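Local atomic coordinates of DNA helicase RecQ (Deinococcus radiodurans, PDB entry 4Q48), a protein that probably couples ATP hydrolysis to 3'-5' unwinding of duplex DNA, through a catalytic core of helicase, zinc-binding and RQC domains. Residues A[14-19]-A[23-28]; A[50-55]-A[143-148]. All blocks are in the same frame, centred on the assembly; numbering follows the deposited sequence.

How the contacts relate
From the N terminus, the chain first runs through helix 10-20, turns, and comes back past it: contact 1 (14-19 with 23-28) closes this short loop, only four residues apart at its nearest ends, before helix 29-37 begins. Contact 2 opens later, at the start of helix 50-62, and closes a far longer loop of 87 intervening residues when strand 139-145 ends beside that helix. The two therefore follow in series, neither nested nor crossed. Their centres lie about 16 Å apart, and they meet at Leu54, whose CD1 is 3.7 Å from CD1 of Leu16. Together they join the N-terminal ADP-binding segment to the P-loop helix and the central parallel sheet.

Contact 1. Residues A[14-19]-A[23-28]; sequences HLLQTI and PAFRGV
Leu16 meets Phe25 over one face of the aromatic ring, its CD2 methyl standing 3.9 Å from the ring centroid and 21° off the normal, a CH-pi contact. The methyl is displaced toward the CD1-CE1 side of the rim; CD1 of Leu16 also lies 3.7 Å from Phe25 CE1, and CD2 packs against the carbonyl carbon of Ala24. A branched leucine suits the place because one methyl can cover the ring while the other sits at its margin. With CG anti to the backbone N (chi1 -172°), the branch is carried off the helix toward the loop. At the exposed border the extended Gln17 lays its amide across Pro23: OE1 comes to 3.3 Å from Pro23 CB, and Gln17 NE2 to 3.4 Å from Pro23 CG. No hydrogen bond links the two segments, but Gln17 NE2 makes a weak one to Gly21 O within the turn. The compact proline ring gives that amide a rigid surface. Within the same loop, Ala24 and Arg26 belong to the ADP site, empty in this model, and Arg26 forms a cation-pi pair with Tyr22. Helix 50-62 lies alongside, receiving Leu16 on Leu54 and Phe25 on Leu58, while Phe25 also rests on Ala12 and Leu13 of helix 10-20.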
ATOM      1  N   HIS A  14       1.638  -2.794 -31.197  1.00 70.20           N
ATOM      2  CA  HIS A  14       2.740  -2.361 -32.052  1.00 75.50           C
ATOM      3  C   HIS A  14       3.663  -1.388 -31.311  1.00 75.49           C
ATOM      4  O   HIS A  14       4.884  -1.457 -31.442  1.00 69.08           O
ATOM      5  CB  HIS A  14       2.217  -1.724 -33.338  1.00 74.26           C
ATOM      6  CG  HIS A  14       3.293  -1.153 -34.208  1.00 74.00           C
ATOM      7  ND1 HIS A  14       3.827   0.101 -34.006  1.00 82.72           N
ATOM      8  CD2 HIS A  14       3.917  -1.654 -35.299  1.00 80.58           C
ATOM      9  CE1 HIS A  14       4.744   0.342 -34.927  1.00 87.64           C
ATOM     10  NE2 HIS A  14       4.816  -0.707 -35.726  1.00 80.46           N
ATOM     11  N   LEU A  15       3.074  -0.476 -30.539  1.00 74.89           N
ATOM     12  CA  LEU A  15       3.864   0.495 -29.796  1.00 72.70           C
ATOM     13  C   LEU A  15       4.496  -0.166 -28.579  1.00 72.23           C
ATOM     14  O   LEU A  15       5.624   0.155 -28.205  1.00 70.48           O
ATOM     15  CB  LEU A  15       3.014   1.701 -29.378  1.00 67.66           C
ATOM     16  CG  LEU A  15       2.748   2.759 -30.459  1.00 62.44           C
ATOM     17  CD1 LEU A  15       1.712   3.757 -29.988  1.00 53.85           C
ATOM     18  CD2 LEU A  15       4.008   3.485 -30.867  1.00 53.43           C
ATOM     19  N   LEU A  16       3.760  -1.100 -27.980  1.00 71.90           N
ATOM     20  CA  LEU A  16       4.231  -1.831 -26.812  1.00 72.77           C
ATOM     21  C   LEU A  16       5.635  -2.370 -27.039  1.00 79.38           C
ATOM     22  O   LEU A  16       6.523  -2.140 -26.216  1.00 83.35           O
ATOM     23  CB  LEU A  16       3.264  -2.964 -26.458  1.00 72.58           C
ATOM     24  CG  LEU A  16       3.528  -3.698 -25.141  1.00 78.35           C
ATOM     25  CD1 LEU A  16       3.488  -2.713 -23.995  1.00 75.93           C
ATOM     26  CD2 LEU A  16       2.489  -4.797 -24.918  1.00 79.02           C
ATOM     27  N   GLN A  17       5.866  -3.087 -28.132  1.00 78.25           N
ATOM     28  CA  GLN A  17       7.190  -3.669 -28.281  1.00 81.57           C
ATOM     29  C   GLN A  17       8.111  -2.891 -29.243  1.00 79.81           C
ATOM     30  O   GLN A  17       9.326  -3.109 -29.240  1.00 88.21           O
ATOM     31  CB  GLN A  17       7.118  -5.139 -28.688  1.00 88.92           C
ATOM     32  CG  GLN A  17       8.423  -5.846 -28.295  1.00 91.49           C
ATOM     33  CD  GLN A  17       8.329  -7.349 -28.196  1.00 93.80           C
ATOM     34  OE1 GLN A  17       7.398  -7.971 -28.704  1.00 96.07           O
ATOM     35  NE2 GLN A  17       9.298  -7.944 -27.512  1.00 98.11           N
ATOM     36  N   THR A  18       7.582  -1.951 -30.019  1.00 74.26           N
ATOM     37  CA  THR A  18       8.485  -1.075 -30.772  1.00 75.46           C
ATOM     38  C   THR A  18       9.116  -0.028 -29.848  1.00 77.14           C
ATOM     39  O   THR A  18      10.010   0.720 -30.260  1.00 77.47           O
ATOM     40  CB  THR A  18       7.775  -0.350 -31.959  1.00 77.15           C
ATOM     41  OG1 THR A  18       8.758   0.176 -32.860  1.00 82.47           O
ATOM     42  CG2 THR A  18       6.921   0.805 -31.474  1.00 76.46           C
ATOM     43  N   ILE A  19       8.650   0.022 -28.600  1.00 76.24           N
ATOM     44  CA  ILE A  19       9.155   0.992 -27.630  1.00 75.21           C
ATOM     45  C   ILE A  19       9.604   0.366 -26.315  1.00 69.62           C
ATOM     46  O   ILE A  19      10.726   0.600 -25.877  1.00 70.53           O
ATOM     47  CB  ILE A  19       8.096   2.095 -27.359  1.00 77.19           C
ATOM     48  CG1 ILE A  19       7.919   2.944 -28.622  1.00 72.58           C
ATOM     49  CG2 ILE A  19       8.518   3.002 -26.223  1.00 67.47           C
ATOM     50  CD1 ILE A  19       6.724   3.837 -28.596  1.00 71.52           C
ATOM     51  N   PRO A  23       6.303  -8.288 -25.341  1.00 94.56           N
ATOM     52  CA  PRO A  23       5.529  -8.782 -26.495  1.00 88.69           C
ATOM     53  C   PRO A  23       4.029  -8.754 -26.259  1.00 78.54           C
ATOM     54  O   PRO A  23       3.278  -8.871 -27.225  1.00 79.61           O
ATOM     55  CB  PRO A  23       6.018 -10.226 -26.670  1.00 88.52           C
ATOM     56  CG  PRO A  23       7.328 -10.284 -25.918  1.00 90.76           C
ATOM     57  CD  PRO A  23       7.122  -9.358 -24.750  1.00 91.18           C
ATOM     58  N   ALA A  24       3.614  -8.641 -25.000  1.00 75.93           N
ATOM     59  CA  ALA A  24       2.202  -8.471 -24.653  1.00 77.53           C
ATOM     60  C   ALA A  24       1.999  -7.993 -23.210  1.00 71.14           C
ATOM     61  O   ALA A  24       2.881  -8.129 -22.358  1.00 76.29           O
ATOM     62  CB  ALA A  24       1.444  -9.772 -24.878  1.00 80.94           C
ATOM     63  N   PHE A  25       0.826  -7.439 -22.941  1.00 66.42           N
ATOM     64  CA  PHE A  25       0.536  -6.858 -21.638  1.00 73.54           C
ATOM     65  C   PHE A  25       0.648  -7.882 -20.526  1.00 74.57           C
ATOM     66  O   PHE A  25       0.620  -9.085 -20.781  1.00 79.42           O
ATOM     67  CB  PHE A  25      -0.847  -6.199 -21.646  1.00 76.40           C
ATOM     68  CG  PHE A  25      -0.939  -5.025 -22.582  1.00 78.56           C
ATOM     69  CD1 PHE A  25      -0.095  -3.935 -22.414  1.00 70.09           C
ATOM     70  CD2 PHE A  25      -1.842  -5.017 -23.638  1.00 81.26           C
ATOM     71  CE1 PHE A  25      -0.156  -2.859 -23.262  1.00 71.64           C
ATOM     72  CE2 PHE A  25      -1.909  -3.934 -24.495  1.00 82.65           C
ATOM     73  CZ  PHE A  25      -1.060  -2.851 -24.307  1.00 77.43           C
ATOM     74  N   ARG A  26       0.773  -7.400 -19.294  1.00 69.07           N
ATOM     75  CA  ARG A  26       0.891  -8.286 -18.142  1.00 69.73           C
ATOM     76  C   ARG A  26      -0.218  -8.090 -17.118  1.00 74.08           C
ATOM     77  O   ARG A  26      -0.432  -6.994 -16.609  1.00 80.56           O
ATOM     78  CB  ARG A  26       2.270  -8.102 -17.495  1.00 69.08           C
ATOM     79  CG  ARG A  26       3.369  -8.410 -18.490  1.00 71.08           C
ATOM     80  CD  ARG A  26       4.778  -7.980 -18.104  1.00 69.95           C
ATOM     81  NE  ARG A  26       5.703  -8.651 -19.021  1.00 73.82           N
ATOM     82  CZ  ARG A  26       7.012  -8.430 -19.102  1.00 72.87           C
ATOM     83  NH1 ARG A  26       7.600  -7.536 -18.304  1.00 63.43           N
ATOM     84  NH2 ARG A  26       7.726  -9.109 -20.001  1.00 72.45           N
ATOM     85  N   GLY A  27      -0.888  -9.179 -16.770  1.00 70.96           N
ATOM     86  CA  GLY A  27      -1.993  -9.095 -15.840  1.00 72.05           C
ATOM     87  C   GLY A  27      -3.106  -8.229 -16.400  1.00 73.34           C
ATOM     88  O   GLY A  27      -3.575  -8.449 -17.518  1.00 74.92           O
ATOM     89  N   VAL A  28      -3.520  -7.232 -15.628  1.00 70.24           N
ATOM     90  CA  VAL A  28      -4.657  -6.397 -16.005  1.00 70.11           C
ATOM     91  C   VAL A  28      -4.320  -5.183 -16.890  1.00 72.04           C
ATOM     92  O   VAL A  28      -5.189  -4.343 -17.136  1.00 67.75           O
ATOM     93  CB  VAL A  28      -5.387  -5.886 -14.745  1.00 63.70           C
ATOM     94  CG1 VAL A  28      -5.631  -7.021 -13.792  1.00 71.99           C
ATOM     95  CG2 VAL A  28      -4.581  -4.812 -14.057  1.00 63.45           C
TER

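Contact 2. Residues A[50-55]-A[143-148]; sequences GGKSLC and AIDEAH
The N-terminal part of helix 50-62 faces the end of strand 139-145, where the backbone leaves the sheet at Glu146 with positive phi and passes into a 3-10 segment that begins at Ala147. Between the two, Lys52 and Asp145 approach from opposite directions and form a salt bridge, Lys52 NZ to Asp145 OD1 at 3.2 Å. The lysine reaches over because its long chain leaves the backbone with CG anti to N (chi1 -155°) and then bends at chi3 (72°), carrying the ammonium to the carboxylate. OD1 is gripped twice: Lys52 takes its syn lone pair, while Glu146 N, 2.7 Å from Asp145 OD1, takes the anti one in a clearly bent bond (132°). A short aspartate suits the strand end, since its carboxylate can accept from the very next backbone N-H and still meet the lysine; the two bonds to OD1 together limit how far the carboxylate can turn. Farther along, His148 ND1 is hydrogen-bonded to Thr180 OG1. Gly51, Lys52 and Ser53 are ADP-binding residues, although no nucleotide occupies the site here. Lys52 is the P-loop (Walker A) lysine and residues 145-148, Asp-Glu-Ala-His, form the DEAH box (Walker B, motif II), two motifs that come together in the nucleotide site of the RecA-like core of superfamily 2 helicases; in this nucleotide-free model the Walker A lysine bonds to the Walker B aspartate.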
ATOM      1  N   GLY A  50       7.979   0.308 -14.140  1.00 48.67           N
ATOM      2  CA  GLY A  50       7.714   0.882 -15.447  1.00 53.12           C
ATOM      3  C   GLY A  50       6.522   0.247 -16.153  1.00 60.57           C
ATOM      4  O   GLY A  50       6.184   0.633 -17.286  1.00 60.17           O
ATOM      5  N   GLY A  51       5.910  -0.740 -15.494  1.00 52.09           N
ATOM      6  CA  GLY A  51       4.690  -1.362 -15.968  1.00 52.67           C
ATOM      7  C   GLY A  51       3.531  -0.465 -15.549  1.00 62.02           C
ATOM      8  O   GLY A  51       2.603  -0.221 -16.325  1.00 62.27           O
ATOM      9  N   LYS A  52       3.608   0.076 -14.333  1.00 55.40           N
ATOM     10  CA  LYS A  52       2.633   1.064 -13.881  1.00 50.88           C
ATOM     11  C   LYS A  52       2.684   2.365 -14.675  1.00 54.16           C
ATOM     12  O   LYS A  52       1.681   3.056 -14.783  1.00 58.00           O
ATOM     13  CB  LYS A  52       2.824   1.380 -12.400  1.00 51.87           C
ATOM     14  CG  LYS A  52       1.552   1.876 -11.732  1.00 43.80           C
ATOM     15  CD  LYS A  52       1.775   2.257 -10.296  1.00 40.79           C
ATOM     16  CE  LYS A  52       2.578   3.537 -10.204  1.00 47.12           C
ATOM     17  NZ  LYS A  52       2.316   4.249  -8.933  1.00 56.57           N
ATOM     18  N   SER A  53       3.853   2.742 -15.177  1.00 55.23           N
ATOM     19  CA  SER A  53       3.963   3.969 -15.958  1.00 51.27           C
ATOM     20  C   SER A  53       3.353   3.757 -17.336  1.00 52.55           C
ATOM     21  O   SER A  53       2.790   4.671 -17.921  1.00 48.46           O
ATOM     22  CB  SER A  53       5.411   4.407 -16.074  1.00 49.22           C
ATOM     23  OG  SER A  53       5.903   4.735 -14.794  1.00 55.83           O
ATOM     24  N   LEU A  54       3.482   2.532 -17.837  1.00 55.46           N
ATOM     25  CA  LEU A  54       2.930   2.097 -19.117  1.00 53.33           C
ATOM     26  C   LEU A  54       1.450   2.457 -19.276  1.00 54.44           C
ATOM     27  O   LEU A  54       0.951   2.679 -20.375  1.00 51.25           O
ATOM     28  CB  LEU A  54       3.090   0.585 -19.218  1.00 56.46           C
ATOM     29  CG  LEU A  54       2.655  -0.211 -20.437  1.00 65.25           C
ATOM     30  CD1 LEU A  54       3.538   0.113 -21.623  1.00 72.74           C
ATOM     31  CD2 LEU A  54       2.726  -1.681 -20.114  1.00 68.41           C
ATOM     32  N   CYS A  55       0.759   2.481 -18.146  1.00 53.37           N
ATOM     33  CA  CYS A  55      -0.677   2.630 -18.094  1.00 47.57           C
ATOM     34  C   CYS A  55      -1.164   4.029 -18.448  1.00 54.81           C
ATOM     35  O   CYS A  55      -2.357   4.227 -18.699  1.00 58.25           O
ATOM     36  CB  CYS A  55      -1.163   2.220 -16.712  1.00 50.97           C
ATOM     37  SG  CYS A  55      -0.943   0.433 -16.426  1.00 62.80           S
ATOM     38  N   ALA A 143      -3.027  12.040 -16.166  1.00 40.18           N
ATOM     39  CA  ALA A 143      -2.652  10.929 -15.270  1.00 34.58           C
ATOM     40  C   ALA A 143      -2.230  11.488 -13.946  1.00 39.03           C
ATOM     41  O   ALA A 143      -1.235  12.222 -13.867  1.00 39.16           O
ATOM     42  CB  ALA A 143      -1.545  10.116 -15.849  1.00 39.04           C
ATOM     43  N   ILE A 144      -2.982  11.152 -12.900  1.00 42.35           N
ATOM     44  CA  ILE A 144      -2.597  11.529 -11.540  1.00 40.48           C
ATOM     45  C   ILE A 144      -1.827  10.368 -10.886  1.00 48.28           C
ATOM     46  O   ILE A 144      -2.414   9.359 -10.480  1.00 47.17           O
ATOM     47  CB  ILE A 144      -3.822  11.933 -10.699  1.00 40.10           C
ATOM     48  CG1 ILE A 144      -4.450  13.213 -11.255  1.00 44.73           C
ATOM     49  CG2 ILE A 144      -3.430  12.233  -9.285  1.00 48.13           C
ATOM     50  CD1 ILE A 144      -5.711  12.991 -12.084  1.00 42.28           C
ATOM     51  N   ASP A 145      -0.498  10.496 -10.850  1.00 53.50           N
ATOM     52  CA  ASP A 145       0.350   9.483 -10.230  1.00 56.80           C
ATOM     53  C   ASP A 145       0.487   9.770  -8.745  1.00 56.61           C
ATOM     54  O   ASP A 145       0.443  10.934  -8.323  1.00 52.91           O
ATOM     55  CB  ASP A 145       1.740   9.420 -10.870  1.00 53.66           C
ATOM     56  CG  ASP A 145       2.357   8.023 -10.771  1.00 62.77           C
ATOM     57  OD1 ASP A 145       2.000   7.281  -9.817  1.00 64.09           O
ATOM     58  OD2 ASP A 145       3.188   7.665 -11.643  1.00 58.71           O
ATOM     59  N   GLU A 146       0.662   8.698  -7.974  1.00 52.56           N
ATOM     60  CA  GLU A 146       0.619   8.766  -6.517  1.00 58.00           C
ATOM     61  C   GLU A 146      -0.635   9.452  -6.001  1.00 57.36           C
ATOM     62  O   GLU A 146      -0.552  10.367  -5.171  1.00 59.39           O
ATOM     63  CB  GLU A 146       1.865   9.460  -5.983  1.00 61.01           C
ATOM     64  CG  GLU A 146       3.020   8.481  -5.824  1.00 67.39           C
ATOM     65  CD  GLU A 146       4.325   9.073  -6.250  1.00 72.85           C
ATOM     66  OE1 GLU A 146       4.291  10.176  -6.834  1.00 78.55           O
ATOM     67  OE2 GLU A 146       5.381   8.454  -5.997  1.00 76.92           O
ATOM     68  N   ALA A 147      -1.790   8.989  -6.488  1.00 51.72           N
ATOM     69  CA  ALA A 147      -3.084   9.602  -6.194  1.00 48.71           C
ATOM     70  C   ALA A 147      -3.411   9.648  -4.697  1.00 63.74           C
ATOM     71  O   ALA A 147      -4.255  10.439  -4.241  1.00 64.14           O
ATOM     72  CB  ALA A 147      -4.173   8.870  -6.936  1.00 47.79           C
ATOM     73  N   HIS A 148      -2.765   8.770  -3.938  1.00 64.66           N
ATOM     74  CA  HIS A 148      -3.035   8.632  -2.518  1.00 66.07           C
ATOM     75  C   HIS A 148      -2.850   9.940  -1.756  1.00 67.84           C
ATOM     76  O   HIS A 148      -3.501  10.150  -0.733  1.00 72.95           O
ATOM     77  CB  HIS A 148      -2.127   7.559  -1.916  1.00 67.15           C
ATOM     78  CG  HIS A 148      -0.667   7.783  -2.173  1.00 66.01           C
ATOM     79  ND1 HIS A 148       0.057   7.033  -3.077  1.00 63.00           N
ATOM     80  CD2 HIS A 148       0.206   8.669  -1.638  1.00 68.00           C
ATOM     81  CE1 HIS A 148       1.311   7.448  -3.087  1.00 63.92           C
ATOM     82  NE2 HIS A 148       1.430   8.438  -2.220  1.00 65.36           N
TER